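PDB 5C2V: hydrazine synthase subunit alpha from Candidatus Kuenenia stuttgartiensis, which forms hydrazine by condensing hydroxylamine, made in the gamma subunit, with ammonia, as part of the heme-containing hydrazine synthase complex of anammox bacteria. Local coordinates for residues N398-F406 against Y413-V421; G158-I166 against G194-T202. All coordinates share one frame; numbering follows the deposited sequence.

Interaction 1 joins two neighbouring pieces of a small antiparallel sheet, whereas interaction 2 lays the short helix 196-201 against the long, broken strand 154-171, with 27 residues between the segments. Their chemistry differs accordingly. In 398-406 against 413-421, which is only partly buried, aromatic rings, a carboxylate and backbone carbonyls share the work; 158-166 against 194-202 is more deeply buried, has no hydrogen bond between its segments and rests on aliphatic and thioether packing. The two also touch: P415 CG lies 3.3 Å from T202 O, which sets P415 of strand 415-417 against T202 of 194-202. Both contacts border the gamma subunit.

Interaction 1: N398-F406 against Y413-V421; sequences NTFTAGKNF and YQPFDQVKV
N405 and F406 face D417 and Q418 where strands 406-408 and 415-417 meet in an antiparallel sheet. A backbone hydrogen bond crosses from Q418 N to N405 O, 2.9 Å long and nearly straight at 174°. F406 and D417 form a non-hydrogen-bonded pair, and F406 CA points its hydrogen at F416 O (3.2 Å). A type II turn from G403 to F406 places N405 and F406 here.

D417 CB sits over one face of the F406 ring, 3.9 Å from its centroid, while P415 CB meets the ring's edge. Further along, Y413 turns its edge to the face of F400 in an offset edge-to-face pair, planes 77° apart. With CG of Y413 anti to the backbone N (chi1 -161°), its OH comes to 3.0 Å from T399 O. F400 also meets F132 of the gamma subunit edge-to-face.

The N405 amide packs on V419 CG2. Within 413-421, D417 OD2 forms a salt bridge to K420 NZ (3.5 Å). K404 NZ is 4.6 Å from K420 NZ, so the D417 carboxylate probably offsets some of the repulsion between the two lysines.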
ATOM      1  N   ASN D 398     -26.970  -9.370 -29.183  1.00 35.80           N
ATOM      2  CA  ASN D 398     -27.709  -8.352 -29.920  1.00 52.85           C
ATOM      3  C   ASN D 398     -27.237  -6.935 -29.607  1.00 41.76           C
ATOM      4  O   ASN D 398     -27.138  -6.548 -28.442  1.00 84.49           O
ATOM      5  CB  ASN D 398     -29.205  -8.470 -29.624  1.00 62.11           C
ATOM      6  CG  ASN D 398     -29.799  -9.771 -30.128  1.00 63.37           C
ATOM      7  OD1 ASN D 398     -30.228  -9.866 -31.277  1.00 61.33           O
ATOM      8  ND2 ASN D 398     -29.828 -10.781 -29.266  1.00 47.07           N
ATOM      9  N   THR D 399     -26.949  -6.166 -30.653  1.00 43.81           N
ATOM     10  CA  THR D 399     -26.517  -4.783 -30.491  1.00 49.11           C
ATOM     11  C   THR D 399     -27.649  -3.801 -30.780  1.00 47.15           C
ATOM     12  O   THR D 399     -28.357  -3.919 -31.779  1.00 65.71           O
ATOM     13  CB  THR D 399     -25.322  -4.451 -31.404  1.00 61.92           C
ATOM     14  OG1 THR D 399     -25.127  -3.031 -31.434  1.00 62.37           O
ATOM     15  CG2 THR D 399     -25.570  -4.951 -32.819  1.00 55.12           C
ATOM     16  N   PHE D 400     -27.826  -2.843 -29.877  1.00 54.78           N
ATOM     17  CA  PHE D 400     -28.844  -1.813 -30.041  1.00 45.29           C
ATOM     18  C   PHE D 400     -28.284  -0.515 -30.623  1.00 36.02           C
ATOM     19  O   PHE D 400     -28.979   0.499 -30.675  1.00 41.37           O
ATOM     20  CB  PHE D 400     -29.552  -1.564 -28.711  1.00 43.74           C
ATOM     21  CG  PHE D 400     -30.529  -2.647 -28.349  1.00 51.55           C
ATOM     22  CD1 PHE D 400     -30.105  -3.808 -27.723  1.00 48.90           C
ATOM     23  CD2 PHE D 400     -31.869  -2.518 -28.674  1.00 57.99           C
ATOM     24  CE1 PHE D 400     -31.004  -4.810 -27.407  1.00 52.72           C
ATOM     25  CE2 PHE D 400     -32.773  -3.516 -28.361  1.00 43.16           C
ATOM     26  CZ  PHE D 400     -32.340  -4.663 -27.727  1.00 49.02           C
ATOM     27  N   THR D 401     -27.017  -0.537 -31.027  1.00 32.73           N
ATOM     28  CA  THR D 401     -26.434   0.611 -31.717  1.00 47.16           C
ATOM     29  C   THR D 401     -25.850   0.235 -33.080  1.00 49.53           C
ATOM     30  O   THR D 401     -25.222  -0.813 -33.243  1.00 47.19           O
ATOM     31  CB  THR D 401     -25.332   1.290 -30.874  1.00 71.20           C
ATOM     32  OG1 THR D 401     -24.708   2.324 -31.646  1.00 63.54           O
ATOM     33  CG2 THR D 401     -24.277   0.282 -30.438  1.00 48.53           C
ATOM     34  N   ALA D 402     -26.077   1.108 -34.056  1.00 62.75           N
ATOM     35  CA  ALA D 402     -25.546   0.957 -35.407  1.00 69.45           C
ATOM     36  C   ALA D 402     -24.191   1.654 -35.528  1.00 82.24           C
ATOM     37  O   ALA D 402     -23.668   1.830 -36.629  1.00 66.02           O
ATOM     38  CB  ALA D 402     -26.526   1.491 -36.437  1.00 72.87           C
ATOM     39  N   GLY D 403     -23.642   2.064 -34.388  1.00 77.46           N
ATOM     40  CA  GLY D 403     -22.418   2.845 -34.351  1.00 48.49           C
ATOM     41  C   GLY D 403     -22.647   4.334 -34.173  1.00 61.35           C
ATOM     42  O   GLY D 403     -23.659   4.741 -33.600  1.00 55.42           O
ATOM     43  N   LYS D 404     -21.699   5.136 -34.648  1.00 49.69           N
ATOM     44  CA  LYS D 404     -21.651   6.567 -34.350  1.00 43.53           C
ATOM     45  C   LYS D 404     -22.967   7.281 -34.651  1.00 53.82           C
ATOM     46  O   LYS D 404     -23.503   7.179 -35.755  1.00 64.75           O
ATOM     47  CB  LYS D 404     -20.511   7.219 -35.140  1.00 51.01           C
ATOM     48  CG  LYS D 404     -20.699   8.700 -35.431  1.00 51.35           C
ATOM     49  CD  LYS D 404     -19.762   9.156 -36.542  1.00 71.68           C
ATOM     50  CE  LYS D 404     -20.045  10.591 -36.960  1.00 71.11           C
ATOM     51  NZ  LYS D 404     -19.211  11.007 -38.122  1.00 71.97           N
ATOM     52  N   ASN D 405     -23.485   7.973 -33.636  1.00 65.62           N
ATOM     53  CA  ASN D 405     -24.724   8.752 -33.727  1.00 68.53           C
ATOM     54  C   ASN D 405     -25.973   7.897 -33.954  1.00 70.96           C
ATOM     55  O   ASN D 405     -27.088   8.417 -33.997  1.00 52.46           O
ATOM     56  CB  ASN D 405     -24.614   9.812 -34.826  1.00 66.67           C
ATOM     57  CG  ASN D 405     -23.519  10.821 -34.551  1.00 81.14           C
ATOM     58  OD1 ASN D 405     -22.815  11.254 -35.462  1.00 91.47           O
ATOM     59  ND2 ASN D 405     -23.365  11.196 -33.287  1.00 83.06           N
ATOM     60  N   PHE D 406     -25.781   6.590 -34.097  1.00 61.15           N
ATOM     61  CA  PHE D 406     -26.863   5.690 -34.474  1.00 64.37           C
ATOM     62  C   PHE D 406     -27.361   4.803 -33.334  1.00 67.78           C
ATOM     63  O   PHE D 406     -26.618   3.974 -32.807  1.00 53.52           O
ATOM     64  CB  PHE D 406     -26.413   4.807 -35.635  1.00 68.31           C
ATOM     65  CG  PHE D 406     -26.906   5.265 -36.974  1.00 73.58           C
ATOM     66  CD1 PHE D 406     -28.099   4.787 -37.487  1.00 78.00           C
ATOM     67  CD2 PHE D 406     -26.174   6.168 -37.724  1.00 61.67           C
ATOM     68  CE1 PHE D 406     -28.555   5.203 -38.721  1.00 79.52           C
ATOM     69  CE2 PHE D 406     -26.622   6.588 -38.959  1.00 75.23           C
ATOM     70  CZ  PHE D 406     -27.816   6.106 -39.459  1.00 85.56           C
ATOM     71  N   TYR D 413     -37.409  -1.881 -33.253  1.00 78.14           N
ATOM     72  CA  TYR D 413     -36.040  -2.198 -33.669  1.00 61.70           C
ATOM     73  C   TYR D 413     -35.705  -1.578 -35.026  1.00 67.77           C
ATOM     74  O   TYR D 413     -35.409  -2.284 -35.991  1.00 57.02           O
ATOM     75  CB  TYR D 413     -35.826  -3.715 -33.711  1.00 56.88           C
ATOM     76  CG  TYR D 413     -34.371  -4.136 -33.669  1.00 82.87           C
ATOM     77  CD1 TYR D 413     -33.670  -4.159 -32.471  1.00 82.74           C
ATOM     78  CD2 TYR D 413     -33.703  -4.520 -34.825  1.00 68.66           C
ATOM     79  CE1 TYR D 413     -32.342  -4.544 -32.425  1.00 65.01           C
ATOM     80  CE2 TYR D 413     -32.375  -4.905 -34.791  1.00 78.83           C
ATOM     81  CZ  TYR D 413     -31.701  -4.917 -33.587  1.00 80.74           C
ATOM     82  OH  TYR D 413     -30.379  -5.302 -33.548  1.00 74.85           O
ATOM     83  N   GLN D 414     -35.765  -0.252 -35.090  1.00 58.34           N
ATOM     84  CA  GLN D 414     -35.400   0.491 -36.293  1.00 62.69           C
ATOM     85  C   GLN D 414     -34.244   1.458 -36.039  1.00 71.84           C
ATOM     86  O   GLN D 414     -34.365   2.362 -35.211  1.00 66.85           O
ATOM     87  CB  GLN D 414     -36.611   1.246 -36.841  1.00 79.28           C
ATOM     88  CG  GLN D 414     -37.710   0.334 -37.362  1.00 72.94           C
ATOM     89  CD  GLN D 414     -38.917   1.099 -37.863  1.00 77.49           C
ATOM     90  OE1 GLN D 414     -39.832   1.405 -37.100  1.00 92.46           O
ATOM     91  NE2 GLN D 414     -38.927   1.409 -39.154  1.00 97.92           N
ATOM     92  N   PRO D 415     -33.115   1.261 -36.739  1.00 65.82           N
ATOM     93  CA  PRO D 415     -31.959   2.160 -36.635  1.00 46.24           C
ATOM     94  C   PRO D 415     -32.325   3.622 -36.891  1.00 52.57           C
ATOM     95  O   PRO D 415     -33.166   3.904 -37.743  1.00 72.38           O
ATOM     96  CB  PRO D 415     -31.014   1.644 -37.722  1.00 45.35           C
ATOM     97  CG  PRO D 415     -31.384   0.214 -37.895  1.00 75.89           C
ATOM     98  CD  PRO D 415     -32.868   0.152 -37.677  1.00 66.25           C
ATOM     99  N   PHE D 416     -31.700   4.534 -36.152  1.00 69.57           N
ATOM    100  CA  PHE D 416     -31.952   5.959 -36.320  1.00 72.86           C
ATOM    101  C   PHE D 416     -30.712   6.795 -36.011  1.00 71.42           C
ATOM    102  O   PHE D 416     -29.947   6.481 -35.096  1.00 65.59           O
ATOM    103  CB  PHE D 416     -33.123   6.407 -35.438  1.00 54.10           C
ATOM    104  CG  PHE D 416     -32.918   6.149 -33.969  1.00 69.09           C
ATOM    105  CD1 PHE D 416     -33.274   4.933 -33.408  1.00 78.17           C
ATOM    106  CD2 PHE D 416     -32.384   7.127 -33.145  1.00 65.77           C
ATOM    107  CE1 PHE D 416     -33.093   4.695 -32.058  1.00 76.01           C
ATOM    108  CE2 PHE D 416     -32.200   6.895 -31.795  1.00 66.47           C
ATOM    109  CZ  PHE D 416     -32.555   5.677 -31.251  1.00 61.99           C
ATOM    110  N   ASP D 417     -30.529   7.862 -36.784  1.00 76.81           N
ATOM    111  CA  ASP D 417     -29.429   8.796 -36.580  1.00 57.63           C
ATOM    112  C   ASP D 417     -29.907   9.977 -35.744  1.00 74.98           C
ATOM    113  O   ASP D 417     -30.779  10.735 -36.168  1.00 71.32           O
ATOM    114  CB  ASP D 417     -28.875   9.277 -37.924  1.00 63.56           C
ATOM    115  CG  ASP D 417     -27.619  10.114 -37.772  1.00 76.02           C
ATOM    116  OD1 ASP D 417     -27.728  11.294 -37.377  1.00 85.25           O
ATOM    117  OD2 ASP D 417     -26.520   9.595 -38.058  1.00 76.12           O
ATOM    118  N   GLN D 418     -29.332  10.132 -34.557  1.00 73.50           N
ATOM    119  CA  GLN D 418     -29.779  11.157 -33.621  1.00 49.96           C
ATOM    120  C   GLN D 418     -29.386  12.563 -34.064  1.00 59.35           C
ATOM    121  O   GLN D 418     -30.058  13.537 -33.724  1.00 59.06           O
ATOM    122  CB  GLN D 418     -29.217  10.879 -32.224  1.00 66.64           C
ATOM    123  CG  GLN D 418     -29.566   9.505 -31.678  1.00 63.24           C
ATOM    124  CD  GLN D 418     -29.061   9.294 -30.264  1.00 71.43           C
ATOM    125  OE1 GLN D 418     -28.012   8.686 -30.053  1.00 80.34           O
ATOM    126  NE2 GLN D 418     -29.810   9.791 -29.288  1.00 69.67           N
ATOM    127  N   VAL D 419     -28.304  12.667 -34.829  1.00 64.41           N
ATOM    128  CA  VAL D 419     -27.762  13.967 -35.205  1.00 79.61           C
ATOM    129  C   VAL D 419     -28.256  14.454 -36.565  1.00 71.18           C
ATOM    130  O   VAL D 419     -28.965  15.456 -36.653  1.00 59.45           O
ATOM    131  CB  VAL D 419     -26.222  13.942 -35.224  1.00 80.27           C
ATOM    132  CG1 VAL D 419     -25.672  15.309 -35.599  1.00 62.62           C
ATOM    133  CG2 VAL D 419     -25.689  13.504 -33.871  1.00 68.17           C
ATOM    134  N   LYS D 420     -27.875  13.741 -37.621  1.00 70.39           N
ATOM    135  CA  LYS D 420     -28.178  14.161 -38.987  1.00 87.38           C
ATOM    136  C   LYS D 420     -29.678  14.180 -39.273  1.00 80.30           C
ATOM    137  O   LYS D 420     -30.167  15.044 -40.000  1.00 77.61           O
ATOM    138  CB  LYS D 420     -27.472  13.245 -39.990  1.00 73.37           C
ATOM    139  CG  LYS D 420     -25.973  13.127 -39.772  1.00 76.22           C
ATOM    140  CD  LYS D 420     -25.327  12.257 -40.839  1.00 73.55           C
ATOM    141  CE  LYS D 420     -23.853  12.028 -40.545  1.00 93.72           C
ATOM    142  NZ  LYS D 420     -23.652  11.270 -39.278  1.00 75.80           N
ATOM    143  N   VAL D 421     -30.403  13.227 -38.697  1.00 70.98           N
ATOM    144  CA  VAL D 421     -31.834  13.107 -38.945  1.00 73.13           C
ATOM    145  C   VAL D 421     -32.668  13.848 -37.901  1.00 79.15           C
ATOM    146  O   VAL D 421     -33.363  14.813 -38.221  1.00 72.19           O
ATOM    147  CB  VAL D 421     -32.275  11.632 -38.977  1.00 76.46           C
ATOM    148  CG1 VAL D 421     -33.772  11.532 -39.224  1.00 44.82           C
ATOM    149  CG2 VAL D 421     -31.503  10.870 -40.043  1.00 57.00           C
TER
HETATM  150  O   HOH W   1     -29.252  -7.254 -32.676  1.00 44.95           O

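Interaction 2: G158-I166 against G194-T202; sequences GMVEKTGMI and GGKIIQRIT
I197 reaches from helix 196-201 into the bend of 158-166 around T163 and G164, ahead of M165. Its CD1 fits into the bend, 3.2 Å from G164 O and 3.6 Å from T163 OG1, whose hydroxyl is hydrogen-bonded to T192 OG1. CG1 anti to the carbonyl carbon (chi1 -70°) and an extended chi2 together carry CD1 to the bend, while CG2 lies 3.9 Å from M165 SD. The M165 chain, folded at chi2 and chi3, runs antiparallel alongside I197 and brings CE against I198 CD1 at 3.7 Å, the two side chains meeting at about a right angle. V160 closes the other flank, with CG2 on K196 CB (3.7 Å) and CG1 on CD of the buried R200 (3.8 Å).

The helix runs across strand 158-162 at 118°, their axes 8.6 Å apart at closest approach. It belongs to the connection between strands 186-191 and 209-211 of the antiparallel sheet that also contains 154-171, a sheet consistent with one blade of the six-bladed beta-propeller of the N-terminal domain, and it packs on that sheet with G195 at its N-cap. D191 of the neighbouring strand accepts a hydrogen bond from I198 N.

On the solvent side lies K196, where a bend at chi2 turns the amine from the strand, leaving CB to make the contact. At a separate margin, bordered by the gamma subunit, K162 and R200 meet only loosely: K162 CD stands 4.0 Å from R200 NH2, oblique to the guanidinium. K162 NZ bonds to E137 O and makes a salt bridge to E22 of the gamma subunit, while R200 NH1 bonds to R142 O and makes a salt bridge to E28 of the gamma subunit.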
ATOM      1  N   GLY D 158     -32.091  -8.454 -49.866  1.00 72.65           N
ATOM      2  CA  GLY D 158     -30.950  -9.175 -50.413  1.00 65.43           C
ATOM      3  C   GLY D 158     -29.925  -9.646 -49.400  1.00 56.53           C
ATOM      4  O   GLY D 158     -30.141  -9.532 -48.197  1.00 80.06           O
ATOM      5  N   MET D 159     -28.822 -10.209 -49.884  1.00 59.68           N
ATOM      6  CA  MET D 159     -27.956 -11.005 -49.018  1.00 76.35           C
ATOM      7  C   MET D 159     -26.591 -10.389 -48.737  1.00 73.37           C
ATOM      8  O   MET D 159     -26.226  -9.352 -49.292  1.00 65.94           O
ATOM      9  CB  MET D 159     -27.745 -12.387 -49.643  1.00 75.07           C
ATOM     10  CG  MET D 159     -29.001 -13.014 -50.223  1.00 87.38           C
ATOM     11  SD  MET D 159     -30.218 -13.435 -48.965  1.00101.49           S
ATOM     12  CE  MET D 159     -29.387 -14.793 -48.147  1.00 72.76           C
ATOM     13  N   VAL D 160     -25.841 -11.054 -47.862  1.00 71.67           N
ATOM     14  CA  VAL D 160     -24.458 -10.692 -47.577  1.00 71.92           C
ATOM     15  C   VAL D 160     -23.698 -11.937 -47.123  1.00 60.32           C
ATOM     16  O   VAL D 160     -24.250 -12.775 -46.410  1.00 74.21           O
ATOM     17  CB  VAL D 160     -24.376  -9.578 -46.501  1.00 71.92           C
ATOM     18  CG1 VAL D 160     -25.209  -9.942 -45.279  1.00 66.99           C
ATOM     19  CG2 VAL D 160     -22.932  -9.289 -46.116  1.00 68.98           C
ATOM     20  N   GLU D 161     -22.441 -12.067 -47.536  1.00 67.31           N
ATOM     21  CA  GLU D 161     -21.608 -13.174 -47.081  1.00 72.11           C
ATOM     22  C   GLU D 161     -21.452 -13.126 -45.568  1.00 78.17           C
ATOM     23  O   GLU D 161     -21.132 -12.078 -45.008  1.00 68.82           O
ATOM     24  CB  GLU D 161     -20.234 -13.135 -47.755  1.00 72.49           C
ATOM     25  CG  GLU D 161     -20.082 -14.090 -48.927  1.00 88.56           C
ATOM     26  CD  GLU D 161     -19.999 -15.541 -48.491  1.00 99.38           C
ATOM     27  OE1 GLU D 161     -19.363 -15.816 -47.451  1.00 91.97           O
ATOM     28  OE2 GLU D 161     -20.569 -16.407 -49.187  1.00 86.53           O
ATOM     29  N   LYS D 162     -21.671 -14.255 -44.904  1.00 75.37           N
ATOM     30  CA  LYS D 162     -21.493 -14.288 -43.464  1.00 73.00           C
ATOM     31  C   LYS D 162     -20.064 -14.708 -43.166  1.00 74.56           C
ATOM     32  O   LYS D 162     -19.685 -15.864 -43.349  1.00 85.98           O
ATOM     33  CB  LYS D 162     -22.486 -15.243 -42.798  1.00 72.87           C
ATOM     34  CG  LYS D 162     -23.943 -14.964 -43.122  1.00 77.17           C
ATOM     35  CD  LYS D 162     -24.847 -15.990 -42.460  1.00 86.59           C
ATOM     36  CE  LYS D 162     -24.560 -17.388 -42.982  1.00 62.66           C
ATOM     37  NZ  LYS D 162     -25.073 -18.446 -42.069  1.00 69.58           N
ATOM     38  N   THR D 163     -19.284 -13.747 -42.690  1.00 75.98           N
ATOM     39  CA  THR D 163     -17.879 -13.956 -42.390  1.00 85.38           C
ATOM     40  C   THR D 163     -17.666 -13.663 -40.918  1.00 89.73           C
ATOM     41  O   THR D 163     -17.292 -14.540 -40.139  1.00 82.83           O
ATOM     42  CB  THR D 163     -16.968 -13.057 -43.247  1.00 78.86           C
ATOM     43  OG1 THR D 163     -17.456 -11.710 -43.211  1.00 72.27           O
ATOM     44  CG2 THR D 163     -16.953 -13.537 -44.689  1.00 71.09           C
ATOM     45  N   GLY D 164     -17.915 -12.413 -40.548  1.00 86.97           N
ATOM     46  CA  GLY D 164     -17.853 -12.011 -39.160  1.00 76.02           C
ATOM     47  C   GLY D 164     -17.458 -10.561 -38.993  1.00 78.91           C
ATOM     48  O   GLY D 164     -17.511  -9.766 -39.931  1.00 75.93           O
ATOM     49  N   MET D 165     -17.059 -10.227 -37.775  1.00 72.00           N
ATOM     50  CA  MET D 165     -16.592  -8.896 -37.435  1.00 63.08           C
ATOM     51  C   MET D 165     -15.161  -9.009 -36.934  1.00 70.88           C
ATOM     52  O   MET D 165     -14.721 -10.090 -36.540  1.00 67.98           O
ATOM     53  CB  MET D 165     -17.488  -8.262 -36.372  1.00 62.28           C
ATOM     54  CG  MET D 165     -18.955  -8.176 -36.757  1.00 41.68           C
ATOM     55  SD  MET D 165     -19.287  -6.841 -37.920  1.00 63.04           S
ATOM     56  CE  MET D 165     -18.868  -5.421 -36.913  1.00 62.96           C
ATOM     57  N   ILE D 166     -14.427  -7.903 -36.958  1.00 72.65           N
ATOM     58  CA  ILE D 166     -13.071  -7.905 -36.427  1.00 69.11           C
ATOM     59  C   ILE D 166     -12.918  -6.890 -35.302  1.00 62.24           C
ATOM     60  O   ILE D 166     -13.048  -5.687 -35.514  1.00 67.66           O
ATOM     61  CB  ILE D 166     -12.028  -7.613 -37.520  1.00 68.39           C
ATOM     62  CG1 ILE D 166     -11.965  -8.770 -38.517  1.00 66.07           C
ATOM     63  CG2 ILE D 166     -10.658  -7.391 -36.899  1.00 77.62           C
ATOM     64  CD1 ILE D 166     -10.882  -8.618 -39.562  1.00 52.14           C
ATOM     65  N   GLY D 194     -18.260  -4.178 -45.469  1.00 63.66           N
ATOM     66  CA  GLY D 194     -18.503  -2.802 -45.867  1.00 55.05           C
ATOM     67  C   GLY D 194     -19.707  -2.191 -45.179  1.00 65.37           C
ATOM     68  O   GLY D 194     -20.273  -1.202 -45.651  1.00 59.44           O
ATOM     69  N   GLY D 195     -20.103  -2.787 -44.061  1.00 71.87           N
ATOM     70  CA  GLY D 195     -21.254  -2.325 -43.312  1.00 73.35           C
ATOM     71  C   GLY D 195     -22.463  -3.205 -43.550  1.00 77.37           C
ATOM     72  O   GLY D 195     -23.517  -3.000 -42.949  1.00 78.71           O
ATOM     73  N   LYS D 196     -22.333  -4.195 -44.419  1.00 87.31           N
ATOM     74  CA  LYS D 196     -23.508  -4.972 -44.774  1.00 79.71           C
ATOM     75  C   LYS D 196     -23.845  -6.023 -43.719  1.00 79.50           C
ATOM     76  O   LYS D 196     -24.974  -6.492 -43.661  1.00 74.80           O
ATOM     77  CB  LYS D 196     -23.327  -5.618 -46.152  1.00 85.46           C
ATOM     78  CG  LYS D 196     -23.583  -4.652 -47.309  1.00 88.63           C
ATOM     79  CD  LYS D 196     -22.288  -4.016 -47.782  1.00 94.33           C
ATOM     80  CE  LYS D 196     -22.512  -2.948 -48.836  1.00 93.55           C
ATOM     81  NZ  LYS D 196     -21.213  -2.432 -49.351  1.00 85.27           N
ATOM     82  N   ILE D 197     -22.879  -6.382 -42.877  1.00 69.53           N
ATOM     83  CA  ILE D 197     -23.141  -7.332 -41.795  1.00 66.74           C
ATOM     84  C   ILE D 197     -23.903  -6.643 -40.666  1.00 69.47           C
ATOM     85  O   ILE D 197     -24.837  -7.207 -40.091  1.00 64.80           O
ATOM     86  CB  ILE D 197     -21.839  -7.952 -41.255  1.00 70.74           C
ATOM     87  CG1 ILE D 197     -21.254  -8.900 -42.304  1.00 73.20           C
ATOM     88  CG2 ILE D 197     -22.088  -8.692 -39.943  1.00 76.29           C
ATOM     89  CD1 ILE D 197     -20.111  -9.752 -41.807  1.00 78.69           C
ATOM     90  N   ILE D 198     -23.506  -5.411 -40.368  1.00 75.18           N
ATOM     91  CA  ILE D 198     -24.239  -4.569 -39.432  1.00 77.17           C
ATOM     92  C   ILE D 198     -25.633  -4.288 -39.989  1.00 63.39           C
ATOM     93  O   ILE D 198     -26.613  -4.225 -39.247  1.00 63.02           O
ATOM     94  CB  ILE D 198     -23.490  -3.246 -39.163  1.00 69.75           C
ATOM     95  CG1 ILE D 198     -22.171  -3.525 -38.443  1.00 74.05           C
ATOM     96  CG2 ILE D 198     -24.338  -2.297 -38.334  1.00 63.34           C
ATOM     97  CD1 ILE D 198     -22.343  -4.167 -37.085  1.00 70.64           C
ATOM     98  N   GLN D 199     -25.716  -4.145 -41.308  1.00 71.80           N
ATOM     99  CA  GLN D 199     -26.997  -3.933 -41.974  1.00 73.22           C
ATOM    100  C   GLN D 199     -27.848  -5.195 -41.903  1.00 57.87           C
ATOM    101  O   GLN D 199     -29.076  -5.130 -41.894  1.00 58.63           O
ATOM    102  CB  GLN D 199     -26.786  -3.512 -43.430  1.00 76.08           C
ATOM    103  CG  GLN D 199     -28.041  -2.984 -44.103  1.00 73.62           C
ATOM    104  CD  GLN D 199     -27.784  -2.469 -45.505  1.00 57.95           C
ATOM    105  OE1 GLN D 199     -26.724  -2.705 -46.085  1.00 83.13           O
ATOM    106  NE2 GLN D 199     -28.757  -1.755 -46.056  1.00 54.39           N
ATOM    107  N   ARG D 200     -27.187  -6.344 -41.852  1.00 44.08           N
ATOM    108  CA  ARG D 200     -27.881  -7.613 -41.717  1.00 45.00           C
ATOM    109  C   ARG D 200     -28.463  -7.722 -40.317  1.00 58.80           C
ATOM    110  O   ARG D 200     -29.629  -8.072 -40.145  1.00 71.12           O
ATOM    111  CB  ARG D 200     -26.938  -8.786 -42.011  1.00 36.85           C
ATOM    112  CG  ARG D 200     -27.353 -10.108 -41.373  1.00 38.11           C
ATOM    113  CD  ARG D 200     -26.669 -11.293 -42.044  1.00 45.89           C
ATOM    114  NE  ARG D 200     -26.800 -12.526 -41.269  1.00 60.51           N
ATOM    115  CZ  ARG D 200     -27.900 -13.271 -41.220  1.00 57.24           C
ATOM    116  NH1 ARG D 200     -28.982 -12.912 -41.896  1.00 63.42           N
ATOM    117  NH2 ARG D 200     -27.919 -14.377 -40.488  1.00 44.90           N
ATOM    118  N   ILE D 201     -27.642  -7.413 -39.318  1.00 73.00           N
ATOM    119  CA  ILE D 201     -28.081  -7.483 -37.929  1.00 62.07           C
ATOM    120  C   ILE D 201     -29.043  -6.357 -37.534  1.00 53.78           C
ATOM    121  O   ILE D 201     -30.154  -6.617 -37.072  1.00 73.97           O
ATOM    122  CB  ILE D 201     -26.873  -7.456 -36.972  1.00 67.90           C
ATOM    123  CG1 ILE D 201     -25.899  -8.587 -37.313  1.00 58.01           C
ATOM    124  CG2 ILE D 201     -27.335  -7.561 -35.528  1.00 78.42           C
ATOM    125  CD1 ILE D 201     -24.664  -8.622 -36.435  1.00 64.12           C
ATOM    126  N   THR D 202     -28.611  -5.110 -37.709  1.00 56.50           N
ATOM    127  CA  THR D 202     -29.405  -3.948 -37.301  1.00 74.10           C
ATOM    128  C   THR D 202     -30.455  -3.500 -38.320  1.00 69.06           C
ATOM    129  O   THR D 202     -31.555  -3.094 -37.948  1.00 77.54           O
ATOM    130  CB  THR D 202     -28.499  -2.740 -36.986  1.00 72.73           C
ATOM    131  OG1 THR D 202     -27.776  -2.361 -38.164  1.00 61.18           O
ATOM    132  CG2 THR D 202     -27.520  -3.081 -35.874  1.00 70.04           C
TER